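Local coordinates for protein second substrate binding domain of putative amino acid ABC transporter (PDB 4OEN) that probably binds an amino acid outside the membrane and delivers it to an ABC transporter, as the second substrate-binding domain of that system, at residues Leu32-Ala37 and Phe42-Thr47; Glu105-Lys110 and Ile153-Asp158; Thr185-Lys190 and Glu196-Phe201. One frame throughout, in Å; residues are numbered along the deposited sequence.

Contact 1: Leu32-Ala37 and Phe42-Thr47; sequences LIKAIA and FEIEIT
Ala37 and Phe42 meet at the return from helix to strand in a beta-alpha-beta unit (strand 5-8, helix 28-40, strand 44-47) of a type II periplasmic binding protein fold. The short helix and strand axes are nearly antiparallel, at 171°, and 10.0 Å apart. The Phe42 ring lies against the last turns of the helix. Ala37 CA sits over one ring face, offset toward the rim and 3.7 Å from the centroid, a CH-pi contact. Ala37 CB is 3.6 Å from Phe42 CE1. Phe42 CG stands between its own backbone N and carbonyl carbon (chi1 60°), which turns the ring back toward the helix. Ile36 points the same way beside the ring, with CG2 near CZ. Further along the strand the contact is aliphatic. Ile44 directs CG2 at Ala37 CB and CD1 at Ile33. Ile46 CD1 touches two helix side chains, 3.7 Å from Ile33 CG2 and 3.6 Å from Lys34 CE. Ile33 and Ile46 run antiparallel alongside each other. The extended Lys34 chain is roughly perpendicular to Ile46 and lays its CE against that CD1; Lys34 itself is exposed. Beyond the pair, Tyr5 meets the Phe42 ring edge-to-face, and Met200 of helix 195-210 also touches it. One backbone bond joins the two segments across the turn, Phe42 N to Ala37 O, 3.0 Å long and bent to 137° at the hydrogen.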
loop_
_atom_site.group_PDB
_atom_site.type_symbol
_atom_site.label_atom_id
_atom_site.label_comp_id
_atom_site.label_asym_id
_atom_site.label_seq_id
_atom_site.Cartn_x
_atom_site.Cartn_y
_atom_site.Cartn_z
ATOM N N LEU A 32 -1.825 -11.036 -7.242
ATOM C CA LEU A 32 -3.277 -10.951 -7.207
ATOM C C LEU A 32 -3.875 -10.914 -8.617
ATOM O O LEU A 32 -4.807 -11.648 -8.910
ATOM C CB LEU A 32 -3.710 -9.727 -6.409
ATOM C CG LEU A 32 -5.211 -9.451 -6.369
ATOM C CD1 LEU A 32 -5.936 -10.567 -5.661
ATOM C CD2 LEU A 32 -5.455 -8.107 -5.715
ATOM N N ILE A 33 -3.334 -10.083 -9.509
ATOM C CA ILE A 33 -3.945 -10.014 -10.835
ATOM C C ILE A 33 -3.775 -11.345 -11.584
ATOM O O ILE A 33 -4.688 -11.794 -12.276
ATOM C CB ILE A 33 -3.388 -8.832 -11.676
ATOM C CG1 ILE A 33 -4.287 -8.589 -12.893
ATOM C CG2 ILE A 33 -1.914 -9.025 -12.050
ATOM C CD1 ILE A 33 -5.719 -8.278 -12.526
ATOM N N LYS A 34 -2.630 -11.997 -11.417
ATOM C CA LYS A 34 -2.411 -13.303 -12.031
ATOM C C LYS A 34 -3.377 -14.360 -11.507
ATOM O O LYS A 34 -3.884 -15.168 -12.283
ATOM C CB LYS A 34 -0.980 -13.764 -11.798
ATOM C CG LYS A 34 0.030 -12.930 -12.552
ATOM C CD LYS A 34 1.429 -13.302 -12.156
ATOM C CE LYS A 34 2.403 -12.264 -12.676
ATOM N NZ LYS A 34 3.808 -12.628 -12.367
ATOM N N ALA A 35 -3.617 -14.366 -10.196
ATOM C CA ALA A 35 -4.556 -15.334 -9.617
ATOM C C ALA A 35 -5.991 -15.082 -10.067
ATOM O O ALA A 35 -6.774 -16.030 -10.253
ATOM C CB ALA A 35 -4.474 -15.313 -8.092
ATOM N N ILE A 36 -6.340 -13.809 -10.219
ATOM C CA ILE A 36 -7.679 -13.449 -10.656
ATOM C C ILE A 36 -7.867 -13.832 -12.120
ATOM O O ILE A 36 -8.895 -14.380 -12.498
ATOM C CB ILE A 36 -7.937 -11.954 -10.418
ATOM C CG1 ILE A 36 -8.124 -11.722 -8.917
ATOM C CG2 ILE A 36 -9.153 -11.468 -11.195
ATOM C CD1 ILE A 36 -8.400 -10.280 -8.513
ATOM N N ALA A 37 -6.862 -13.572 -12.945
ATOM C CA ALA A 37 -6.958 -13.926 -14.355
ATOM C C ALA A 37 -7.162 -15.427 -14.520
ATOM O O ALA A 37 -7.968 -15.880 -15.332
ATOM C CB ALA A 37 -5.712 -13.464 -15.106
ATOM N N PHE A 42 -9.407 -15.424 -17.969
ATOM C CA PHE A 42 -8.905 -14.533 -19.011
ATOM C C PHE A 42 -7.382 -14.491 -19.009
ATOM O O PHE A 42 -6.735 -14.911 -18.051
ATOM C CB PHE A 42 -9.515 -13.121 -18.907
ATOM C CG PHE A 42 -9.246 -12.386 -17.614
ATOM C CD1 PHE A 42 -8.139 -11.553 -17.472
ATOM C CD2 PHE A 42 -10.153 -12.461 -16.563
ATOM C CE1 PHE A 42 -7.926 -10.845 -16.291
ATOM C CE2 PHE A 42 -9.952 -11.765 -15.387
ATOM C CZ PHE A 42 -8.837 -10.961 -15.239
ATOM N N GLU A 43 -6.822 -14.051 -20.129
ATOM C CA GLU A 43 -5.377 -13.928 -20.276
ATOM C C GLU A 43 -4.953 -12.487 -20.068
ATOM O O GLU A 43 -5.699 -11.559 -20.383
ATOM C CB GLU A 43 -4.923 -14.407 -21.657
ATOM C CG GLU A 43 -5.001 -15.908 -21.857
ATOM C CD GLU A 43 -4.206 -16.369 -23.064
ATOM O OE1 GLU A 43 -3.820 -15.511 -23.889
ATOM O OE2 GLU A 43 -3.975 -17.590 -23.194
ATOM N N ILE A 44 -3.755 -12.306 -19.523
ATOM C CA ILE A 44 -3.217 -10.968 -19.347
ATOM C C ILE A 44 -1.784 -10.890 -19.815
ATOM O O ILE A 44 -1.062 -11.888 -19.855
ATOM C CB ILE A 44 -3.251 -10.502 -17.882
ATOM C CG1 ILE A 44 -2.477 -11.485 -16.998
ATOM C CG2 ILE A 44 -4.691 -10.318 -17.395
ATOM C CD1 ILE A 44 -2.432 -11.080 -15.509
ATOM N N GLU A 45 -1.399 -9.680 -20.201
ATOM C CA GLU A 45 -0.004 -9.324 -20.378
ATOM C C GLU A 45 0.243 -8.194 -19.393
ATOM O O GLU A 45 -0.486 -7.214 -19.391
ATOM C CB GLU A 45 0.304 -8.868 -21.793
ATOM C CG GLU A 45 1.732 -8.360 -21.944
ATOM C CD GLU A 45 1.919 -7.481 -23.167
ATOM O OE1 GLU A 45 0.908 -7.145 -23.822
ATOM O OE2 GLU A 45 3.080 -7.126 -23.472
ATOM N N ILE A 46 1.266 -8.333 -18.563
ATOM C CA ILE A 46 1.573 -7.310 -17.577
ATOM C C ILE A 46 2.744 -6.473 -18.083
ATOM O O ILE A 46 3.723 -7.002 -18.593
ATOM C CB ILE A 46 1.924 -7.919 -16.206
ATOM C CG1 ILE A 46 0.722 -8.684 -15.651
ATOM C CG2 ILE A 46 2.354 -6.853 -15.248
ATOM C CD1 ILE A 46 1.016 -9.447 -14.350
ATOM N N THR A 47 2.606 -5.162 -17.953
ATOM C CA THR A 47 3.707 -4.256 -18.255
ATOM C C THR A 47 3.994 -3.430 -17.008
ATOM O O THR A 47 3.113 -3.227 -16.177
ATOM C CB THR A 47 3.384 -3.341 -19.437
ATOM O OG1 THR A 47 2.275 -2.497 -19.120
ATOM C CG2 THR A 47 3.058 -4.166 -20.670
#

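Contact 2: Glu105-Lys110 and Ile153-Asp158; sequences EDLKGK and IDAVMD
A type II beta turn from Leu107 to Lys110, closed by Lys110 N to Leu107 O at 2.8 Å, brings Lys110 beside Asp154 just before strand 155-159. Gly109 takes the positive phi of the turn, 83°. The contact lies in the lobe of the type II periplasmic binding protein fold where strand 111-115 pairs in parallel with strand 155-159, and it packs the loop before the first strand against the start of the second. No direct hydrogen bond joins the two segments. Lys110 and Asp154 lie roughly perpendicular, and the carboxylate lies against the aliphatic part of the lysine: Asp154 OD2 is 3.5 Å from Lys110 CB. The lysine chain bends at chi2 (-68°), which folds CD back over the carboxylate before the chain straightens toward NZ. The charges do not touch, since Lys110 NZ and Asp154 OD1 are 4.9 Å apart. The two carboxylate oxygens have separate tasks. OD2 accepts a hydrogen bond from the backbone N of Thr111, the first residue of strand 111-115, so the carboxylate holds the strand start directly. Deeper in, Leu107 CD2 reaches Ala155 CB at 4.2 Å, a light apolar touch. Ile101 and Tyr133 also pack on Leu107, and Leu93 and Val95 on Ala155. Asp154 OD1 accepts a hydrogen bond from a water at 2.7 Å, which itself accepts one from Lys110 NZ at 3.0 Å.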
loop_
_atom_site.group_PDB
_atom_site.type_symbol
_atom_site.label_atom_id
_atom_site.label_comp_id
_atom_site.label_asym_id
_atom_site.label_seq_id
_atom_site.Cartn_x
_atom_site.Cartn_y
_atom_site.Cartn_z
ATOM N N GLU A 105 -1.575 7.725 24.024
ATOM C CA GLU A 105 -1.402 8.398 25.311
ATOM C C GLU A 105 0.016 8.207 25.851
ATOM O O GLU A 105 0.561 9.094 26.515
ATOM C CB GLU A 105 -2.424 7.880 26.332
ATOM C CG GLU A 105 -3.855 8.369 26.110
ATOM C CD GLU A 105 -4.618 7.565 25.064
ATOM O OE1 GLU A 105 -4.069 6.572 24.535
ATOM O OE2 GLU A 105 -5.778 7.935 24.770
ATOM N N ASP A 106 0.624 7.053 25.560
ATOM C CA ASP A 106 1.994 6.787 26.014
ATOM C C ASP A 106 3.018 7.714 25.356
ATOM O O ASP A 106 4.159 7.815 25.814
ATOM C CB ASP A 106 2.384 5.335 25.739
ATOM C CG ASP A 106 1.713 4.353 26.686
ATOM O OD1 ASP A 106 1.190 4.787 27.736
ATOM O OD2 ASP A 106 1.730 3.135 26.388
ATOM N N LEU A 107 2.603 8.383 24.288
ATOM C CA LEU A 107 3.493 9.258 23.547
ATOM C C LEU A 107 3.601 10.643 24.161
ATOM O O LEU A 107 4.335 11.480 23.640
ATOM C CB LEU A 107 3.028 9.393 22.089
ATOM C CG LEU A 107 3.136 8.114 21.261
ATOM C CD1 LEU A 107 2.459 8.354 19.917
ATOM C CD2 LEU A 107 4.611 7.775 21.093
ATOM N N LYS A 108 2.865 10.911 25.237
ATOM C CA LYS A 108 2.912 12.243 25.835
ATOM C C LYS A 108 4.349 12.613 26.196
ATOM O O LYS A 108 5.017 11.884 26.928
ATOM C CB LYS A 108 2.016 12.315 27.074
ATOM C CG LYS A 108 1.788 13.726 27.613
ATOM C CD LYS A 108 0.819 13.694 28.791
ATOM C CE LYS A 108 0.569 15.088 29.330
ATOM N NZ LYS A 108 1.842 15.726 29.760
ATOM N N GLY A 109 4.833 13.720 25.640
ATOM C CA GLY A 109 6.179 14.185 25.924
ATOM C C GLY A 109 7.258 13.517 25.090
ATOM O O GLY A 109 8.403 13.954 25.102
ATOM N N LYS A 110 6.892 12.443 24.387
ATOM C CA LYS A 110 7.808 11.725 23.511
ATOM C C LYS A 110 7.925 12.417 22.155
ATOM O O LYS A 110 7.171 13.341 21.839
ATOM C CB LYS A 110 7.331 10.283 23.285
ATOM C CG LYS A 110 7.052 9.484 24.524
ATOM C CD LYS A 110 8.311 9.200 25.283
ATOM C CE LYS A 110 8.054 8.239 26.447
ATOM N NZ LYS A 110 9.276 8.173 27.290
ATOM N N ILE A 153 14.503 9.534 18.173
ATOM C CA ILE A 153 13.053 9.641 18.279
ATOM C C ILE A 153 12.525 8.363 18.936
ATOM O O ILE A 153 13.202 7.334 18.943
ATOM C CB ILE A 153 12.388 9.867 16.916
ATOM C CG1 ILE A 153 12.819 8.786 15.929
ATOM C CG2 ILE A 153 12.782 11.248 16.371
ATOM C CD1 ILE A 153 12.123 8.832 14.586
ATOM N N ASP A 154 11.317 8.438 19.479
ATOM C CA ASP A 154 10.727 7.333 20.229
ATOM C C ASP A 154 9.828 6.427 19.396
ATOM O O ASP A 154 9.530 5.296 19.783
ATOM C CB ASP A 154 9.943 7.906 21.401
ATOM C CG ASP A 154 10.828 8.699 22.335
ATOM O OD1 ASP A 154 11.653 8.062 23.027
ATOM O OD2 ASP A 154 10.711 9.942 22.380
ATOM N N ALA A 155 9.385 6.931 18.255
ATOM C CA ALA A 155 8.423 6.236 17.412
ATOM C C ALA A 155 8.425 6.884 16.050
ATOM O O ALA A 155 8.967 7.995 15.886
ATOM C CB ALA A 155 7.021 6.283 18.017
ATOM N N VAL A 156 7.850 6.177 15.080
ATOM C CA VAL A 156 7.556 6.758 13.776
ATOM C C VAL A 156 6.093 6.533 13.446
ATOM O O VAL A 156 5.435 5.660 14.020
ATOM C CB VAL A 156 8.396 6.137 12.635
ATOM C CG1 VAL A 156 9.879 6.257 12.923
ATOM C CG2 VAL A 156 8.003 4.660 12.425
ATOM N N MET A 157 5.578 7.338 12.535
ATOM C CA MET A 157 4.274 7.094 11.922
ATOM C C MET A 157 4.509 6.891 10.425
ATOM O O MET A 157 5.140 7.737 9.803
ATOM C CB MET A 157 3.325 8.271 12.168
ATOM C CG MET A 157 1.854 7.939 12.039
ATOM S SD MET A 157 1.214 7.240 13.568
ATOM C CE MET A 157 -0.407 6.659 13.053
ATOM N N ASP A 158 4.009 5.798 9.853
ATOM C CA ASP A 158 4.277 5.499 8.437
ATOM C C ASP A 158 3.132 4.711 7.825
ATOM O O ASP A 158 2.205 4.301 8.513
ATOM C CB ASP A 158 5.587 4.703 8.313
ATOM C CG ASP A 158 6.309 4.879 6.968
ATOM O OD1 ASP A 158 5.776 5.446 5.973
ATOM O OD2 ASP A 158 7.464 4.408 6.907
HETATM O O HOH W 1 11.795 8.365 25.729
#

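Contact 3: Thr185-Lys190 and Glu196-Phe201; sequences TAFAVK and ELIEMF
The Phe187 and Phe201 rings lie nearly parallel, at 5°, where helix 195-210 packs on the end of strand 180-190 in the type II periplasmic binding protein fold. Their centroids are 4.8 Å apart, offset so far that there is little overlap. Phe201 CD1 sits over one face of Phe187, and Leu197 CD2 meets the Phe187 edge in its plane, 3.6 Å from CZ. In return, Phe187 CB stands over one face of Phe201, offset toward the rim and 3.6 Å from the centroid, a CH-pi contact. With this offset, the Phe187 CB methylene rather than the ring centre lies over the Phe201 face. Phe187 CG is anti to the backbone N (chi1 171°), and Phe201 CG likewise (chi1 -177°), which carries each ring toward the facing segment. Leu197 stands roughly perpendicular to Phe187. Ile198 fills the next position along the helix. Its CD1 lies obliquely to the Phe187 ring, 3.8 Å from CD2, and also touches Val189. Ile36 of helix 28-40 covers the opposite face of Phe201, and Leu32 and Ile33 of that helix also touch the ring, while Ile7 of strand 5-8 touches Phe187. Both valine methyls face Ile198; the closest approach of these two residues is Val189 CG2 to Ile198 CG1, 3.5 Å.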
loop_
_atom_site.group_PDB
_atom_site.type_symbol
_atom_site.label_atom_id
_atom_site.label_comp_id
_atom_site.label_asym_id
_atom_site.label_seq_id
_atom_site.Cartn_x
_atom_site.Cartn_y
_atom_site.Cartn_z
ATOM N N THR A 185 -7.542 0.732 -1.791
ATOM C CA THR A 185 -6.638 0.402 -2.873
ATOM C C THR A 185 -7.404 -0.467 -3.855
ATOM O O THR A 185 -8.045 -1.426 -3.446
ATOM C CB THR A 185 -5.401 -0.356 -2.356
ATOM O OG1 THR A 185 -4.965 0.224 -1.120
ATOM C CG2 THR A 185 -4.279 -0.316 -3.369
ATOM N N ALA A 186 -7.344 -0.143 -5.146
ATOM C CA ALA A 186 -8.136 -0.909 -6.104
ATOM C C ALA A 186 -7.503 -0.979 -7.479
ATOM O O ALA A 186 -6.590 -0.231 -7.798
ATOM C CB ALA A 186 -9.546 -0.317 -6.219
ATOM N N PHE A 187 -8.019 -1.909 -8.278
ATOM C CA PHE A 187 -7.723 -2.043 -9.701
ATOM C C PHE A 187 -8.594 -1.047 -10.463
ATOM O O PHE A 187 -9.673 -0.692 -9.986
ATOM C CB PHE A 187 -8.013 -3.511 -10.097
ATOM C CG PHE A 187 -7.967 -3.799 -11.566
ATOM C CD1 PHE A 187 -6.758 -4.040 -12.209
ATOM C CD2 PHE A 187 -9.145 -3.895 -12.296
ATOM C CE1 PHE A 187 -6.719 -4.336 -13.579
ATOM C CE2 PHE A 187 -9.116 -4.191 -13.654
ATOM C CZ PHE A 187 -7.901 -4.403 -14.301
ATOM N N ALA A 188 -8.127 -0.572 -11.620
ATOM C CA ALA A 188 -8.908 0.429 -12.357
ATOM C C ALA A 188 -8.874 0.204 -13.850
ATOM O O ALA A 188 -7.895 -0.308 -14.390
ATOM C CB ALA A 188 -8.406 1.850 -12.043
ATOM N N VAL A 189 -9.958 0.604 -14.503
ATOM C CA VAL A 189 -10.039 0.661 -15.962
ATOM C C VAL A 189 -10.415 2.090 -16.340
ATOM O O VAL A 189 -10.804 2.892 -15.473
ATOM C CB VAL A 189 -11.074 -0.335 -16.527
ATOM C CG1 VAL A 189 -10.707 -1.767 -16.113
ATOM C CG2 VAL A 189 -12.460 0.004 -16.034
ATOM N N LYS A 190 -10.266 2.429 -17.612
ATOM C CA LYS A 190 -10.712 3.743 -18.059
ATOM C C LYS A 190 -12.222 3.862 -17.847
ATOM O O LYS A 190 -12.954 2.926 -18.141
ATOM C CB LYS A 190 -10.341 3.971 -19.526
ATOM C CG LYS A 190 -10.715 5.355 -20.033
ATOM C CD LYS A 190 -10.281 5.550 -21.474
ATOM C CE LYS A 190 -10.657 6.940 -21.961
ATOM N NZ LYS A 190 -10.201 7.148 -23.349
ATOM N N GLU A 196 -16.407 -5.425 -18.311
ATOM C CA GLU A 196 -16.401 -6.846 -17.992
ATOM C C GLU A 196 -15.138 -7.213 -17.220
ATOM O O GLU A 196 -15.136 -8.155 -16.434
ATOM C CB GLU A 196 -16.538 -7.692 -19.260
ATOM C CG GLU A 196 -15.286 -7.834 -20.114
ATOM C CD GLU A 196 -14.940 -6.595 -20.930
ATOM O OE1 GLU A 196 -15.731 -5.625 -20.963
ATOM O OE2 GLU A 196 -13.850 -6.597 -21.540
ATOM N N LEU A 197 -14.074 -6.440 -17.409
ATOM C CA LEU A 197 -12.838 -6.688 -16.686
ATOM C C LEU A 197 -12.996 -6.329 -15.212
ATOM O O LEU A 197 -12.485 -7.027 -14.337
ATOM C CB LEU A 197 -11.695 -5.891 -17.295
ATOM C CG LEU A 197 -10.294 -6.057 -16.703
ATOM C CD1 LEU A 197 -9.887 -7.525 -16.635
ATOM C CD2 LEU A 197 -9.301 -5.252 -17.552
ATOM N N ILE A 198 -13.706 -5.236 -14.936
ATOM C CA ILE A 198 -14.021 -4.881 -13.553
ATOM C C ILE A 198 -14.907 -5.960 -12.925
ATOM O O ILE A 198 -14.671 -6.392 -11.786
ATOM C CB ILE A 198 -14.730 -3.509 -13.457
ATOM C CG1 ILE A 198 -13.761 -2.378 -13.807
ATOM C CG2 ILE A 198 -15.339 -3.299 -12.071
ATOM C CD1 ILE A 198 -12.538 -2.283 -12.858
ATOM N N GLU A 199 -15.920 -6.398 -13.670
ATOM C CA GLU A 199 -16.815 -7.457 -13.206
ATOM C C GLU A 199 -16.038 -8.719 -12.826
ATOM O O GLU A 199 -16.234 -9.284 -11.753
ATOM C CB GLU A 199 -17.859 -7.793 -14.275
ATOM C CG GLU A 199 -18.845 -6.677 -14.582
ATOM C CD GLU A 199 -19.857 -7.050 -15.666
ATOM O OE1 GLU A 199 -20.098 -8.259 -15.887
ATOM O OE2 GLU A 199 -20.406 -6.127 -16.305
ATOM N N MET A 200 -15.140 -9.147 -13.706
ATOM C CA MET A 200 -14.339 -10.340 -13.440
ATOM C C MET A 200 -13.326 -10.123 -12.323
ATOM O O MET A 200 -13.038 -11.045 -11.548
ATOM C CB MET A 200 -13.631 -10.796 -14.715
ATOM C CG MET A 200 -14.603 -11.359 -15.739
ATOM S SD MET A 200 -13.798 -12.095 -17.159
ATOM C CE MET A 200 -12.993 -10.658 -17.878
ATOM N N PHE A 201 -12.771 -8.917 -12.223
ATOM C CA PHE A 201 -11.837 -8.672 -11.136
ATOM C C PHE A 201 -12.553 -8.825 -9.807
ATOM O O PHE A 201 -12.056 -9.487 -8.894
ATOM C CB PHE A 201 -11.196 -7.282 -11.230
ATOM C CG PHE A 201 -10.168 -7.018 -10.149
ATOM C CD1 PHE A 201 -8.811 -7.207 -10.399
ATOM C CD2 PHE A 201 -10.556 -6.611 -8.886
ATOM C CE1 PHE A 201 -7.865 -6.973 -9.402
ATOM C CE2 PHE A 201 -9.627 -6.378 -7.883
ATOM C CZ PHE A 201 -8.270 -6.560 -8.145
#

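From the N terminus, contact 1 closes first, a short turn joining helix 28-40 to strand 44-47. Contact 2 follows in a second lobe and closes a loop of 42 residues, from the segment before strand 111-115 to strand 155-159. The chain then returns along strand 180-190 to the first lobe, where contact 3 closes another short turn onto helix 195-210. The three are in series; none nests or crosses. Contacts 1 and 3 touch, so helix 28-40 and helix 195-210 pack together in the first lobe; Phe42 CZ also reaches Leu197 CD1. Contact 2 stays apart, its centre 41 Å from that of contact 1, though all three reach the same mixed sheet.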